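Local coordinates for periplasmic binding protein component of an ABC type zinc uptake transporter (Synechocystis sp., PDB 1PQ4) that binds zinc in the periplasm and probably hands it to the membrane permease of an ABC-type zinc uptake transporter, at residues Gly21-Val26 against Pro157-Gln162; Arg176-Leu181 against Arg205-Val210. All blocks are in the same frame, centred on the assembly; numbering follows the deposited sequence.

Contact 1. Residues Gly21-Val26 against Pro157-Gln162; sequences GDLVRV and PDNRDQ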
loop_
_atom_site.group_PDB
_atom_site.type_symbol
_atom_site.label_atom_id
_atom_site.label_comp_id
_atom_site.label_asym_id
_atom_site.label_seq_id
_atom_site.Cartn_x
_atom_site.Cartn_y
_atom_site.Cartn_z
ATOM N N GLY A 21 -15.496 1.841 12.432
ATOM C CA GLY A 21 -15.501 2.605 13.675
ATOM C C GLY A 21 -15.543 1.657 14.868
ATOM O O GLY A 21 -14.855 0.656 14.868
ATOM N N ASP A 22 -16.364 1.968 15.870
ATOM C CA ASP A 22 -16.466 1.161 17.082
ATOM C C ASP A 22 -17.105 -0.202 16.902
ATOM O O ASP A 22 -17.115 -1.007 17.834
ATOM C CB ASP A 22 -17.266 1.906 18.160
ATOM C CG ASP A 22 -16.548 3.102 18.681
ATOM O OD1 ASP A 22 -15.300 3.147 18.549
ATOM O OD2 ASP A 22 -17.238 3.994 19.233
ATOM N N LEU A 23 -17.682 -0.465 15.734
ATOM C CA LEU A 23 -18.292 -1.773 15.493
ATOM C C LEU A 23 -17.281 -2.880 15.202
ATOM O O LEU A 23 -17.659 -4.037 15.115
ATOM C CB LEU A 23 -19.251 -1.689 14.306
ATOM C CG LEU A 23 -20.326 -0.625 14.591
ATOM C CD1 LEU A 23 -21.158 -0.381 13.346
ATOM C CD2 LEU A 23 -21.214 -1.141 15.741
ATOM N N VAL A 24 -16.020 -2.517 14.985
ATOM C CA VAL A 24 -14.993 -3.516 14.697
ATOM C C VAL A 24 -13.772 -3.266 15.612
ATOM O O VAL A 24 -13.570 -2.178 16.131
ATOM C CB VAL A 24 -14.509 -3.467 13.191
ATOM C CG1 VAL A 24 -15.725 -3.746 12.203
ATOM C CG2 VAL A 24 -13.896 -2.115 12.851
ATOM N N ARG A 25 -12.982 -4.306 15.812
ATOM C CA ARG A 25 -11.777 -4.214 16.626
ATOM C C ARG A 25 -10.761 -4.859 15.697
ATOM O O ARG A 25 -10.883 -6.030 15.323
ATOM C CB ARG A 25 -11.943 -5.024 17.893
ATOM C CG ARG A 25 -10.690 -5.141 18.729
ATOM C CD ARG A 25 -11.086 -5.943 19.967
ATOM N NE ARG A 25 -12.211 -5.289 20.615
ATOM C CZ ARG A 25 -13.377 -5.867 20.887
ATOM N NH1 ARG A 25 -13.611 -7.140 20.571
ATOM N NH2 ARG A 25 -14.303 -5.147 21.493
ATOM N N VAL A 26 -9.791 -4.068 15.284
ATOM C CA VAL A 26 -8.839 -4.502 14.275
ATOM C C VAL A 26 -7.508 -4.993 14.765
ATOM O O VAL A 26 -6.864 -4.331 15.598
ATOM C CB VAL A 26 -8.548 -3.333 13.304
ATOM C CG1 VAL A 26 -7.558 -3.792 12.220
ATOM C CG2 VAL A 26 -9.844 -2.814 12.694
ATOM N N PRO A 157 -25.610 -7.587 9.824
ATOM C CA PRO A 157 -26.821 -6.970 9.285
ATOM C C PRO A 157 -27.445 -5.929 10.171
ATOM O O PRO A 157 -27.977 -4.964 9.661
ATOM C CB PRO A 157 -27.768 -8.151 9.080
ATOM C CG PRO A 157 -26.857 -9.285 8.841
ATOM C CD PRO A 157 -25.756 -9.057 9.858
ATOM N N ASP A 158 -27.390 -6.121 11.487
ATOM C CA ASP A 158 -27.992 -5.149 12.377
ATOM C C ASP A 158 -27.421 -3.743 12.262
ATOM O O ASP A 158 -28.108 -2.773 12.625
ATOM C CB ASP A 158 -27.858 -5.584 13.832
ATOM C CG ASP A 158 -28.619 -6.860 14.129
ATOM O OD1 ASP A 158 -29.692 -7.055 13.501
ATOM O OD2 ASP A 158 -28.147 -7.642 14.990
ATOM N N ASN A 159 -26.178 -3.624 11.785
ATOM C CA ASN A 159 -25.544 -2.296 11.682
ATOM C C ASN A 159 -25.315 -1.843 10.249
ATOM O O ASN A 159 -24.544 -0.914 9.974
ATOM C CB ASN A 159 -24.222 -2.302 12.454
ATOM C CG ASN A 159 -24.426 -2.478 13.919
ATOM O OD1 ASN A 159 -25.054 -1.643 14.575
ATOM N ND2 ASN A 159 -23.893 -3.570 14.462
ATOM N N ARG A 160 -26.011 -2.499 9.332
ATOM C CA ARG A 160 -25.894 -2.185 7.936
ATOM C C ARG A 160 -25.990 -0.695 7.666
ATOM O O ARG A 160 -25.179 -0.162 6.921
ATOM C CB ARG A 160 -26.983 -2.902 7.131
ATOM C CG ARG A 160 -26.999 -2.514 5.654
ATOM C CD ARG A 160 -28.101 -3.286 4.868
ATOM N NE ARG A 160 -27.508 -4.233 3.926
ATOM C CZ ARG A 160 -27.121 -5.472 4.226
ATOM N NH1 ARG A 160 -27.269 -5.954 5.457
ATOM N NH2 ARG A 160 -26.556 -6.227 3.291
ATOM N N ASP A 161 -26.964 -0.012 8.271
ATOM C CA ASP A 161 -27.102 1.407 7.975
ATOM C C ASP A 161 -25.860 2.209 8.357
ATOM O O ASP A 161 -25.498 3.179 7.664
ATOM C CB ASP A 161 -28.320 1.994 8.686
ATOM C CG ASP A 161 -29.659 1.563 8.043
ATOM O OD1 ASP A 161 -29.684 1.196 6.857
ATOM O OD2 ASP A 161 -30.699 1.626 8.729
ATOM N N GLN A 162 -25.220 1.823 9.461
ATOM C CA GLN A 162 -24.036 2.549 9.921
ATOM C C GLN A 162 -22.851 2.266 8.990
ATOM O O GLN A 162 -22.112 3.179 8.648
ATOM C CB GLN A 162 -23.688 2.183 11.377
ATOM C CG GLN A 162 -22.639 3.091 11.990
ATOM C CD GLN A 162 -23.148 4.540 12.119
ATOM O OE1 GLN A 162 -24.143 4.790 12.821
ATOM N NE2 GLN A 162 -22.482 5.493 11.439
#

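Contact 2. Residues Arg176-Leu181 against Arg205-Val210; sequences RLNQEL and RDYNLV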
loop_
_atom_site.group_PDB
_atom_site.type_symbol
_atom_site.label_atom_id
_atom_site.label_comp_id
_atom_site.label_asym_id
_atom_site.label_seq_id
_atom_site.Cartn_x
_atom_site.Cartn_y
_atom_site.Cartn_z
ATOM N N ARG A 176 -11.965 13.875 -2.079
ATOM C CA ARG A 176 -11.316 15.130 -1.673
ATOM C C ARG A 176 -9.776 14.926 -1.628
ATOM O O ARG A 176 -9.018 15.721 -2.168
ATOM C CB ARG A 176 -11.890 15.561 -0.322
ATOM C CG ARG A 176 -11.234 16.771 0.316
ATOM C CD ARG A 176 -11.336 16.511 1.793
ATOM N NE ARG A 176 -10.739 17.498 2.669
ATOM C CZ ARG A 176 -10.600 17.293 3.974
ATOM N NH1 ARG A 176 -11.021 16.141 4.494
ATOM N NH2 ARG A 176 -10.051 18.223 4.753
ATOM N N LEU A 177 -9.334 13.802 -1.064
ATOM C CA LEU A 177 -7.900 13.482 -1.035
ATOM C C LEU A 177 -7.354 13.376 -2.445
ATOM O O LEU A 177 -6.275 13.892 -2.768
ATOM C CB LEU A 177 -7.705 12.174 -0.312
ATOM C CG LEU A 177 -6.260 11.671 -0.267
ATOM C CD1 LEU A 177 -5.411 12.607 0.592
ATOM C CD2 LEU A 177 -6.271 10.290 0.389
ATOM N N ASN A 178 -8.102 12.692 -3.316
ATOM C CA ASN A 178 -7.676 12.550 -4.696
ATOM C C ASN A 178 -7.460 13.896 -5.401
ATOM O O ASN A 178 -6.484 14.082 -6.161
ATOM C CB ASN A 178 -8.721 11.710 -5.467
ATOM C CG ASN A 178 -8.368 11.540 -6.936
ATOM O OD1 ASN A 178 -7.264 11.120 -7.283
ATOM N ND2 ASN A 178 -9.319 11.852 -7.807
ATOM N N GLN A 179 -8.401 14.819 -5.211
ATOM C CA GLN A 179 -8.276 16.159 -5.809
ATOM C C GLN A 179 -7.036 16.880 -5.221
ATOM O O GLN A 179 -6.278 17.558 -5.936
ATOM C CB GLN A 179 -9.533 17.023 -5.471
ATOM C CG GLN A 179 -10.345 17.489 -6.684
ATOM C CD GLN A 179 -10.826 18.956 -6.546
ATOM O OE1 GLN A 179 -11.243 19.395 -5.458
ATOM N NE2 GLN A 179 -10.773 19.710 -7.655
ATOM N N GLU A 180 -6.868 16.753 -3.911
ATOM C CA GLU A 180 -5.759 17.404 -3.220
ATOM C C GLU A 180 -4.419 16.876 -3.746
ATOM O O GLU A 180 -3.513 17.652 -4.042
ATOM C CB GLU A 180 -5.896 17.133 -1.726
ATOM C CG GLU A 180 -5.163 18.066 -0.822
ATOM C CD GLU A 180 -5.496 17.797 0.637
ATOM O OE1 GLU A 180 -6.665 17.438 0.916
ATOM O OE2 GLU A 180 -4.605 17.958 1.502
ATOM N N LEU A 181 -4.281 15.557 -3.873
ATOM C CA LEU A 181 -3.017 14.994 -4.384
ATOM C C LEU A 181 -2.782 15.418 -5.825
ATOM O O LEU A 181 -1.654 15.728 -6.213
ATOM C CB LEU A 181 -3.020 13.454 -4.283
ATOM C CG LEU A 181 -3.171 12.915 -2.856
ATOM C CD1 LEU A 181 -3.146 11.357 -2.873
ATOM C CD2 LEU A 181 -2.048 13.439 -1.979
ATOM N N ARG A 205 0.263 5.831 -11.677
ATOM C CA ARG A 205 -0.659 5.853 -12.824
ATOM C C ARG A 205 -1.718 6.912 -12.547
ATOM O O ARG A 205 -2.040 7.700 -13.424
ATOM C CB ARG A 205 -1.347 4.497 -13.016
ATOM C CG ARG A 205 -1.771 4.251 -14.436
ATOM C CD ARG A 205 -2.333 2.855 -14.582
ATOM N NE ARG A 205 -2.457 2.418 -15.975
ATOM C CZ ARG A 205 -3.419 2.810 -16.806
ATOM N NH1 ARG A 205 -4.351 3.662 -16.393
ATOM N NH2 ARG A 205 -3.461 2.328 -18.046
ATOM N N ASP A 206 -2.221 6.952 -11.318
ATOM C CA ASP A 206 -3.260 7.913 -10.962
ATOM C C ASP A 206 -2.895 9.363 -11.224
ATOM O O ASP A 206 -3.741 10.158 -11.666
ATOM C CB ASP A 206 -3.584 7.833 -9.481
ATOM C CG ASP A 206 -4.533 6.734 -9.169
ATOM O OD1 ASP A 206 -4.882 6.039 -10.142
ATOM O OD2 ASP A 206 -4.905 6.560 -7.977
ATOM N N TYR A 207 -1.647 9.699 -10.908
ATOM C CA TYR A 207 -1.164 11.059 -11.024
ATOM C C TYR A 207 -0.161 11.295 -12.118
ATOM O O TYR A 207 0.579 12.268 -12.077
ATOM C CB TYR A 207 -0.619 11.499 -9.658
ATOM C CG TYR A 207 -1.674 11.332 -8.598
ATOM C CD1 TYR A 207 -2.858 12.038 -8.683
ATOM C CD2 TYR A 207 -1.548 10.387 -7.572
ATOM C CE1 TYR A 207 -3.908 11.818 -7.782
ATOM C CE2 TYR A 207 -2.593 10.156 -6.672
ATOM C CZ TYR A 207 -3.773 10.880 -6.792
ATOM O OH TYR A 207 -4.842 10.629 -5.957
ATOM N N ASN A 208 -0.106 10.400 -13.086
ATOM C CA ASN A 208 0.777 10.588 -14.230
ATOM C C ASN A 208 2.240 10.835 -13.877
ATOM O O ASN A 208 2.856 11.792 -14.342
ATOM C CB ASN A 208 0.262 11.738 -15.077
ATOM C CG ASN A 208 -1.177 11.506 -15.532
ATOM O OD1 ASN A 208 -2.060 12.345 -15.304
ATOM N ND2 ASN A 208 -1.421 10.355 -16.165
ATOM N N LEU A 209 2.776 9.964 -13.037
ATOM C CA LEU A 209 4.173 10.029 -12.631
ATOM C C LEU A 209 4.776 8.777 -13.216
ATOM O O LEU A 209 4.052 7.869 -13.652
ATOM C CB LEU A 209 4.294 9.986 -11.108
ATOM C CG LEU A 209 3.588 11.136 -10.370
ATOM C CD1 LEU A 209 3.764 10.976 -8.867
ATOM C CD2 LEU A 209 4.167 12.473 -10.809
ATOM N N VAL A 210 6.105 8.735 -13.239
ATOM C CA VAL A 210 6.829 7.590 -13.744
ATOM C C VAL A 210 7.694 7.124 -12.596
ATOM O O VAL A 210 8.566 7.845 -12.136
ATOM C CB VAL A 210 7.719 7.972 -14.944
ATOM C CG1 VAL A 210 8.604 6.801 -15.315
ATOM C CG2 VAL A 210 6.821 8.350 -16.167
HETATM O O HOH W 1 -6.429 10.428 -10.107
#

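Contact 1. Residues Gly21-Val26 against Pro157-Gln162
Leu23 reaches across to Asn159 and Gln162 where the helix 10-20 to strand 24-28 connection of the N-terminal parallel sheet meets the start of helix 160-185, the long helix that links the two lobes in this family of metal-binding proteins. Gly21, with positive phi, takes the chain out of helix 10-20, and Asp22 and Leu23 make a short 3-10 turn closed by a weak bond from Val24 N to Gly21 O. At Leu23, CB leaves the backbone toward 157-162. A chi1 of -58° places CG beside the backbone N, and from there both methyls extend to Asn159. CD2 lies against the flank of the Asn159 amide, 3.8 Å from ND2, whereas Leu23 CD1 rests 3.7 Å from Asn159 CB and 4.0 Å from Gln162 CG. No hydrogen bond crosses: Asn159 ND2 bonds Asp156, and Gln162 NE2 bonds Asn166. From Val24 onward the chain turns into the edge strand, with Val24 packed on Ile5 of strand 3-7. One residue on, Arg25 NH1 makes a long, weak ion pair with Asp4 OD1.

Contact 2. Residues Arg176-Leu181 against Arg205-Val210
Tyr207 reaches from the end of helix 201-206 to the flank of helix 160-185, where Asn178 and Leu181, one helical turn apart, receive its phenol end. The polar part is one direct hydrogen bond: Tyr207 OH donates to Asn178 OD1 over 2.8 Å, in the carbonyl plane on a lone pair, with a C=O...O angle of 134°. Asn178 does not start out aimed at the tyrosine; CG anti to the backbone N (chi1 179°) brings the amide round to it, and the amide plane stands 40° from the ring plane. ND2 of the same amide bonds Glu175 one turn earlier, which would help fix its rotation.

A water adds a second link, donating to Asn178 OD1 at 3.0 Å and to Asp206 O at 3.1 Å, and so ties the amide to the last turn of helix 201-206. That helix ends in a Schellman motif with Asn208 as its C-prime residue.

The apolar part belongs to Leu181. Its CB packs 3.7 Å from Tyr207 CZ and makes an off-centre CH-pi contact 4.2 Å from the centroid of the Tyr207 ring. Leu181 CD1 adds a van der Waals touch beside the hydroxyl, 3.6 Å from Tyr207 OH. Beyond the two segments, Phe203 meets the Tyr207 ring edge-to-face and Pro138 touches both Tyr207 and Leu181.

Asn178 OD1 thus accepts two bonds, from the phenol and the water; the buried hydroxyl is satisfied, and the helix end is joined to the long helix through a polar tip on an otherwise apolar ring.

How the contacts relate
Both contacts draw on helix 160-185: contact 1 takes its first turn and contact 2 a stretch nearer its other end, with centres 30 Å apart and nearest atoms about 17 Å apart. Contact 1 sets the helix start against the turn leading into the edge strand of the four-stranded sheet, at the surface; contact 2 sets a later part of the same helix against the residues that end helix 201-206, in the interior. Their chemistry follows. At the surface a leucine meets two amide-bearing side chains with no hydrogen bond across; their amide nitrogens bond to nearby residues along the chain, Asp156 and Asn166. Inside, a tyrosine combines ring packing with direct and water-mediated hydrogen bonds. Neither lies at the zinc site of His37, His133 and His197.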